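Local coordinates for AP endonuclease, family protein 2 (Mycobacterium smegmatis, PDB 5TNV) that binds magnesium in a xylose isomerase-like TIM barrel and may act as an endonuclease, at residues Q189-M194 against G219-L224; S102-R107 against I137-F142. One frame throughout, in Å; residues are numbered along the deposited sequence. Where two conformers were deposited one is given.

Interaction 1 of 2, residues Q189-M194 against G219-L224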
loop_
_atom_site.group_PDB
_atom_site.type_symbol
_atom_site.label_atom_id
_atom_site.label_comp_id
_atom_site.label_asym_id
_atom_site.label_seq_id
_atom_site.Cartn_x
_atom_site.Cartn_y
_atom_site.Cartn_z
ATOM N N GLN A 189 -26.454 -23.116 -0.353
ATOM C CA GLN A 189 -25.357 -23.990 -0.749
ATOM C C GLN A 189 -24.263 -24.012 0.302
ATOM O O GLN A 189 -24.126 -23.063 1.114
ATOM C CB GLN A 189 -24.772 -23.602 -2.101
ATOM C CG GLN A 189 -25.759 -23.701 -3.238
ATOM C CD GLN A 189 -25.115 -23.461 -4.602
ATOM O OE1 GLN A 189 -23.934 -23.588 -4.790
ATOM N NE2 GLN A 189 -25.948 -23.158 -5.564
ATOM N N LEU A 190 -23.480 -25.092 0.263
ATOM C CA LEU A 190 -22.229 -25.240 1.001
ATOM C C LEU A 190 -21.057 -24.802 0.119
ATOM O O LEU A 190 -21.064 -25.144 -1.075
ATOM C CB LEU A 190 -22.057 -26.696 1.407
ATOM C CG LEU A 190 -20.893 -26.987 2.375
ATOM C CD1 LEU A 190 -21.264 -26.517 3.764
ATOM C CD2 LEU A 190 -20.577 -28.462 2.323
ATOM N N SER A 191 -20.096 -24.116 0.690
ATOM C CA SER A 191 -18.872 -23.776 -0.015
ATOM C C SER A 191 -17.676 -24.365 0.747
ATOM O O SER A 191 -17.698 -24.449 1.970
ATOM C CB SER A 191 -18.711 -22.276 -0.188
ATOM O OG SER A 191 -17.737 -21.988 -1.181
ATOM N N LEU A 192 -16.658 -24.753 -0.027
ATOM C CA LEU A 192 -15.437 -25.354 0.470
ATOM C C LEU A 192 -14.251 -24.436 0.256
ATOM O O LEU A 192 -13.874 -24.122 -0.866
ATOM C CB LEU A 192 -15.146 -26.679 -0.255
ATOM C CG LEU A 192 -16.312 -27.680 -0.340
ATOM C CD1 LEU A 192 -15.866 -28.898 -1.130
ATOM C CD2 LEU A 192 -16.802 -28.051 1.063
ATOM N N GLU A 193 -13.686 -23.960 1.375
ATOM C CA GLU A 193 -12.643 -22.936 1.345
ATOM C C GLU A 193 -11.273 -23.526 1.040
ATOM O O GLU A 193 -10.699 -24.282 1.846
ATOM C CB GLU A 193 -12.639 -22.191 2.694
ATOM C CG GLU A 193 -11.647 -21.072 2.756
ATOM C CD GLU A 193 -11.726 -20.309 4.084
ATOM O OE1 GLU A 193 -12.699 -20.490 4.833
ATOM O OE2 GLU A 193 -10.794 -19.482 4.342
ATOM N N MET A 194 -10.712 -23.118 -0.095
ATOM C CA MET A 194 -9.349 -23.522 -0.426
ATOM C C MET A 194 -8.377 -22.951 0.582
ATOM O O MET A 194 -8.446 -21.765 0.925
ATOM C CB MET A 194 -9.000 -23.071 -1.847
ATOM C CG MET A 194 -9.814 -23.786 -2.906
ATOM S SD MET A 194 -9.451 -23.335 -4.598
ATOM C CE MET A 194 -7.708 -23.801 -4.697
ATOM N N GLY A 219 -19.956 -26.122 -3.696
ATOM C CA GLY A 219 -19.041 -25.456 -4.639
ATOM C C GLY A 219 -17.780 -25.052 -3.886
ATOM O O GLY A 219 -17.662 -25.236 -2.676
ATOM N N LEU A 220 -16.833 -24.538 -4.665
ATOM C CA LEU A 220 -15.577 -24.037 -4.107
ATOM C C LEU A 220 -15.702 -22.580 -3.665
ATOM O O LEU A 220 -16.453 -21.788 -4.232
ATOM C CB LEU A 220 -14.430 -24.156 -5.124
ATOM C CG LEU A 220 -14.046 -25.552 -5.548
ATOM C CD1 LEU A 220 -12.945 -25.456 -6.616
ATOM C CD2 LEU A 220 -13.585 -26.365 -4.344
ATOM N N ASN A 221 -14.838 -22.236 -2.714
ATOM C CA ASN A 221 -14.559 -20.861 -2.296
ATOM C C ASN A 221 -13.072 -20.652 -2.614
ATOM O O ASN A 221 -12.202 -21.141 -1.863
ATOM C CB ASN A 221 -14.868 -20.676 -0.821
ATOM C CG ASN A 221 -14.277 -19.412 -0.253
ATOM O OD1 ASN A 221 -13.777 -18.545 -0.979
ATOM N ND2 ASN A 221 -14.333 -19.289 1.070
ATOM N N PRO A 222 -12.748 -19.985 -3.708
ATOM C CA PRO A 222 -11.390 -19.863 -4.197
ATOM C C PRO A 222 -10.647 -18.735 -3.465
ATOM O O PRO A 222 -10.352 -17.681 -4.040
ATOM C CB PRO A 222 -11.570 -19.598 -5.688
ATOM C CG PRO A 222 -12.808 -18.763 -5.739
ATOM C CD PRO A 222 -13.699 -19.351 -4.664
ATOM N N ASP A 223 -10.326 -18.982 -2.183
ATOM C CA ASP A 223 -9.641 -17.984 -1.337
ATOM C C ASP A 223 -8.154 -18.050 -1.663
ATOM O O ASP A 223 -7.338 -18.481 -0.840
ATOM C CB ASP A 223 -9.937 -18.261 0.113
ATOM C CG ASP A 223 -9.454 -17.187 1.064
ATOM O OD1 ASP A 223 -8.837 -16.176 0.628
ATOM O OD2 ASP A 223 -9.697 -17.357 2.292
ATOM N N LEU A 224 -7.813 -17.642 -2.888
ATOM C CA LEU A 224 -6.453 -17.897 -3.375
ATOM C C LEU A 224 -5.445 -16.947 -2.753
ATOM O O LEU A 224 -4.226 -17.234 -2.865
ATOM C CB LEU A 224 -6.383 -17.912 -4.899
ATOM C CG LEU A 224 -7.285 -18.936 -5.575
ATOM C CD1 LEU A 224 -6.964 -19.033 -7.056
ATOM C CD2 LEU A 224 -7.220 -20.292 -4.911
#
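The backbone O of Asn-221 takes two N-H groups, Met-194 N across the contact at 3.0 Å and Asp-223 N from its own turn. The Met-194 bond is nearly straight, with 173° at the hydrogen. It closes a parallel pairing of neighbouring TIM-barrel strands, 189-193 and 218-221, which helix 203-213 joins as a beta-alpha-beta unit. Further back, both backbone polar atoms of Leu-192 are used by strand 218-221: its N donates to Gly-219 O, and its O accepts Asn-221 N at 2.8 Å. That last donor stands well above the carbonyl plane.

Ser-191, Glu-193 and Asn-221 share the face that looks into the barrel. Glu-193 has CG anti to the backbone N (chi1 -177°) and an extended chain, which carries its carboxylate out from the sheet to the magnesium ion. It lies alongside the Asn-221 amide, pointing the same way, with the two planes 36° apart. The amide itself bonds to Asn-139 and His-252. Asn-139 also holds Glu-193 OE1.

Glu-193 OE2 and Asp-223 OD2 sit 3.1 Å apart because both bind the magnesium ion, and His-252 completes the protein ligands. The metal probably offsets the repulsion between the two carboxylates. Asp-223 OD1 forms a salt bridge with Lys-254.

Leu-192 and Leu-220 occupy the other face, against helix 203-213. Past the strand ends, Met-194 is bent at chi3. Its CE meets Leu-224 CD2 at 3.5 Å, while its SD lies 4.0 Å from Pro-222 CA.

Interaction 2 of 2, residues S102-R107 against I137-F142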
loop_
_atom_site.group_PDB
_atom_site.type_symbol
_atom_site.label_atom_id
_atom_site.label_comp_id
_atom_site.label_asym_id
_atom_site.label_seq_id
_atom_site.Cartn_x
_atom_site.Cartn_y
_atom_site.Cartn_z
ATOM N N SER A 102 -23.518 -14.752 4.520
ATOM C CA SER A 102 -22.805 -16.022 4.520
ATOM C C SER A 102 -22.324 -16.283 5.954
ATOM O O SER A 102 -22.152 -15.327 6.718
ATOM C CB SER A 102 -21.616 -15.984 3.556
ATOM O OG SER A 102 -20.722 -14.930 3.850
ATOM N N ILE A 103 -22.103 -17.547 6.268
ATOM C CA ILE A 103 -21.528 -17.931 7.561
ATOM C C ILE A 103 -20.333 -18.859 7.273
ATOM O O ILE A 103 -20.520 -19.960 6.758
ATOM C CB ILE A 103 -22.528 -18.613 8.493
ATOM C CG1 ILE A 103 -23.767 -17.771 8.702
ATOM C CG2 ILE A 103 -21.829 -18.986 9.795
ATOM C CD1 ILE A 103 -24.889 -18.452 9.479
ATOM N N SER A 104 -19.149 -18.406 7.653
ATOM C CA SER A 104 -17.894 -19.119 7.395
ATOM C C SER A 104 -17.309 -19.705 8.648
ATOM O O SER A 104 -16.780 -19.006 9.509
ATOM C CB SER A 104 -16.859 -18.175 6.749
ATOM O OG SER A 104 -17.303 -17.732 5.470
ATOM N N MET A 105 -17.326 -21.035 8.747
ATOM C CA MET A 105 -16.633 -21.728 9.809
ATOM C C MET A 105 -15.143 -21.619 9.578
ATOM O O MET A 105 -14.722 -21.684 8.437
ATOM C CB MET A 105 -17.079 -23.189 9.854
ATOM C CG MET A 105 -18.538 -23.371 10.179
ATOM S SD MET A 105 -19.100 -25.074 10.080
ATOM C CE MET A 105 -18.341 -25.954 11.464
ATOM N N THR A 106 -14.373 -21.505 10.645
ATOM C CA THR A 106 -12.944 -21.252 10.418
ATOM C C THR A 106 -12.207 -22.545 10.617
ATOM O O THR A 106 -12.300 -23.535 9.910
ATOM C CB THR A 106 -12.543 -20.036 11.261
ATOM O OG1 THR A 106 -12.745 -20.261 12.677
ATOM C CG2 THR A 106 -13.396 -18.823 10.864
ATOM N N ARG A 107 -11.309 -22.850 11.383
ATOM C CA ARG A 107 -10.510 -23.827 12.030
ATOM C C ARG A 107 -11.386 -24.780 12.868
ATOM O O ARG A 107 -11.166 -25.035 14.022
ATOM C CB ARG A 107 -9.364 -23.186 12.813
ATOM C CG ARG A 107 -8.465 -22.343 11.873
ATOM C CD ARG A 107 -7.254 -21.734 12.581
ATOM N NE ARG A 107 -6.585 -20.802 11.677
ATOM C CZ ARG A 107 -5.818 -21.162 10.661
ATOM N NH1 ARG A 107 -5.523 -22.432 10.440
ATOM N NH2 ARG A 107 -5.321 -20.222 9.875
ATOM N N ILE A 137 -25.046 -18.968 1.882
ATOM C CA ILE A 137 -23.881 -19.823 1.922
ATOM C C ILE A 137 -23.523 -20.150 3.352
ATOM O O ILE A 137 -23.483 -19.244 4.201
ATOM C CB ILE A 137 -22.661 -19.138 1.251
ATOM C CG1 ILE A 137 -22.815 -18.969 -0.256
ATOM C CG2 ILE A 137 -21.329 -19.845 1.644
ATOM C CD1 ILE A 137 -22.729 -20.316 -1.017
ATOM N N VAL A 138 -23.225 -21.426 3.595
ATOM C CA VAL A 138 -22.430 -21.833 4.746
ATOM C C VAL A 138 -21.107 -22.357 4.169
ATOM O O VAL A 138 -21.130 -23.193 3.240
ATOM C CB VAL A 138 -23.133 -22.873 5.617
ATOM C CG1 VAL A 138 -22.208 -23.476 6.683
ATOM C CG2 VAL A 138 -24.381 -22.243 6.234
ATOM N N ASN A 139 -19.991 -21.878 4.688
ATOM C CA ASN A 139 -18.662 -22.205 4.204
ATOM C C ASN A 139 -17.913 -23.012 5.262
ATOM O O ASN A 139 -17.908 -22.672 6.441
ATOM C CB ASN A 139 -17.924 -20.887 3.902
ATOM C CG ASN A 139 -16.458 -21.001 3.626
ATOM O OD1 ASN A 139 -16.046 -21.124 2.469
ATOM N ND2 ASN A 139 -15.647 -20.974 4.671
ATOM N N THR A 140 -17.255 -24.083 4.788
ATOM C CA THR A 140 -16.402 -24.909 5.616
ATOM C C THR A 140 -15.071 -25.129 4.913
ATOM O O THR A 140 -15.003 -25.124 3.681
ATOM C CB THR A 140 -17.138 -26.232 5.938
ATOM O OG1 THR A 140 -16.460 -26.943 6.958
ATOM C CG2 THR A 140 -17.274 -27.136 4.730
ATOM N N GLY A 141 -14.022 -25.341 5.684
ATOM C CA GLY A 141 -12.749 -25.710 5.130
ATOM C C GLY A 141 -12.044 -26.715 6.022
ATOM O O GLY A 141 -12.570 -27.139 7.046
ATOM N N PHE A 142 -10.837 -27.065 5.609
ATOM C CA PHE A 142 -10.102 -28.150 6.269
ATOM C C PHE A 142 -8.920 -27.659 7.069
ATOM O O PHE A 142 -8.184 -28.452 7.679
ATOM C CB PHE A 142 -9.725 -29.200 5.226
ATOM C CG PHE A 142 -10.945 -29.832 4.572
ATOM C CD1 PHE A 142 -11.800 -30.648 5.322
ATOM C CD2 PHE A 142 -11.280 -29.595 3.246
ATOM C CE1 PHE A 142 -12.947 -31.180 4.761
ATOM C CE2 PHE A 142 -12.420 -30.175 2.698
ATOM C CZ PHE A 142 -13.233 -30.962 3.444
HETATM O O HOH W 1 -14.341 -24.857 8.515
#
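Strands 99-104 and 137-141 are parallel neighbours in the TIM barrel, joined by helix 116-133 in a beta-alpha-beta crossover. Their short axes are 16° apart. Three backbone bonds fix the register: Ile-103 N to Ile-137 O at 3.0 Å, Asn-139 N to Ile-103 O at 2.9 Å, and Met-105 N to Asn-139 O at 2.9 Å. Both the N and O of Ile-103 are therefore used by the partner segment, as are those of Asn-139.

Ser-102, Ser-104 and Asn-139 point to the barrel interior. Asn-139 has CG anti to the backbone N (chi1 169°), and its CB and ND2 come against the Ser-104 side chain. Ser-104 OG is 3.6 Å from Asn-139 CB, a packing contact. The polar ends have other partners. Ser-104 OG bonds to Asp-70 and to His-252, a magnesium ligand. The Asn-139 amide reaches strands 189-193 and 218-221, where it binds another magnesium ligand, Glu-193.

Ile-103 and Val-138 lie on the opposite face, against helix 116-133. Met-105 packs against the same helix, and its CB also rests 3.6 Å from Asn-139 O.

Beyond the last direct bond the chains are bridged by water 1. It donates to Thr-106 O at 2.8 Å and accepts from Gly-141 N at 2.9 Å.

Ser-104 and Asn-139 thus act as second-shell residues. Their bonds to His-252 and Glu-193 are consistent with a part in orienting those two ligands for the metal, without either residue touching it.

The two interactions lie in one sheet, with centres 8 Å apart. Strand order there is 218-221, 189-193, 137-141, 99-104, so the inner strands of interactions 1 and 2 are direct neighbours. Ser-191 O and Thr-140 N, 2.9 Å apart, probably form a backbone bond across that seam. Leu-190 CD1 also packs on Val-138 O there, at 3.4 Å. Along the chain they come in series: interaction 2 closes before interaction 1 opens, and helices 148-152 and 169-185 lie between them. Interaction 1 supplies two magnesium ligands, while interaction 2 supplies second-shell groups. Together their four adjacent strands line one side of the metal site, and His-252 comes from strand 251-261.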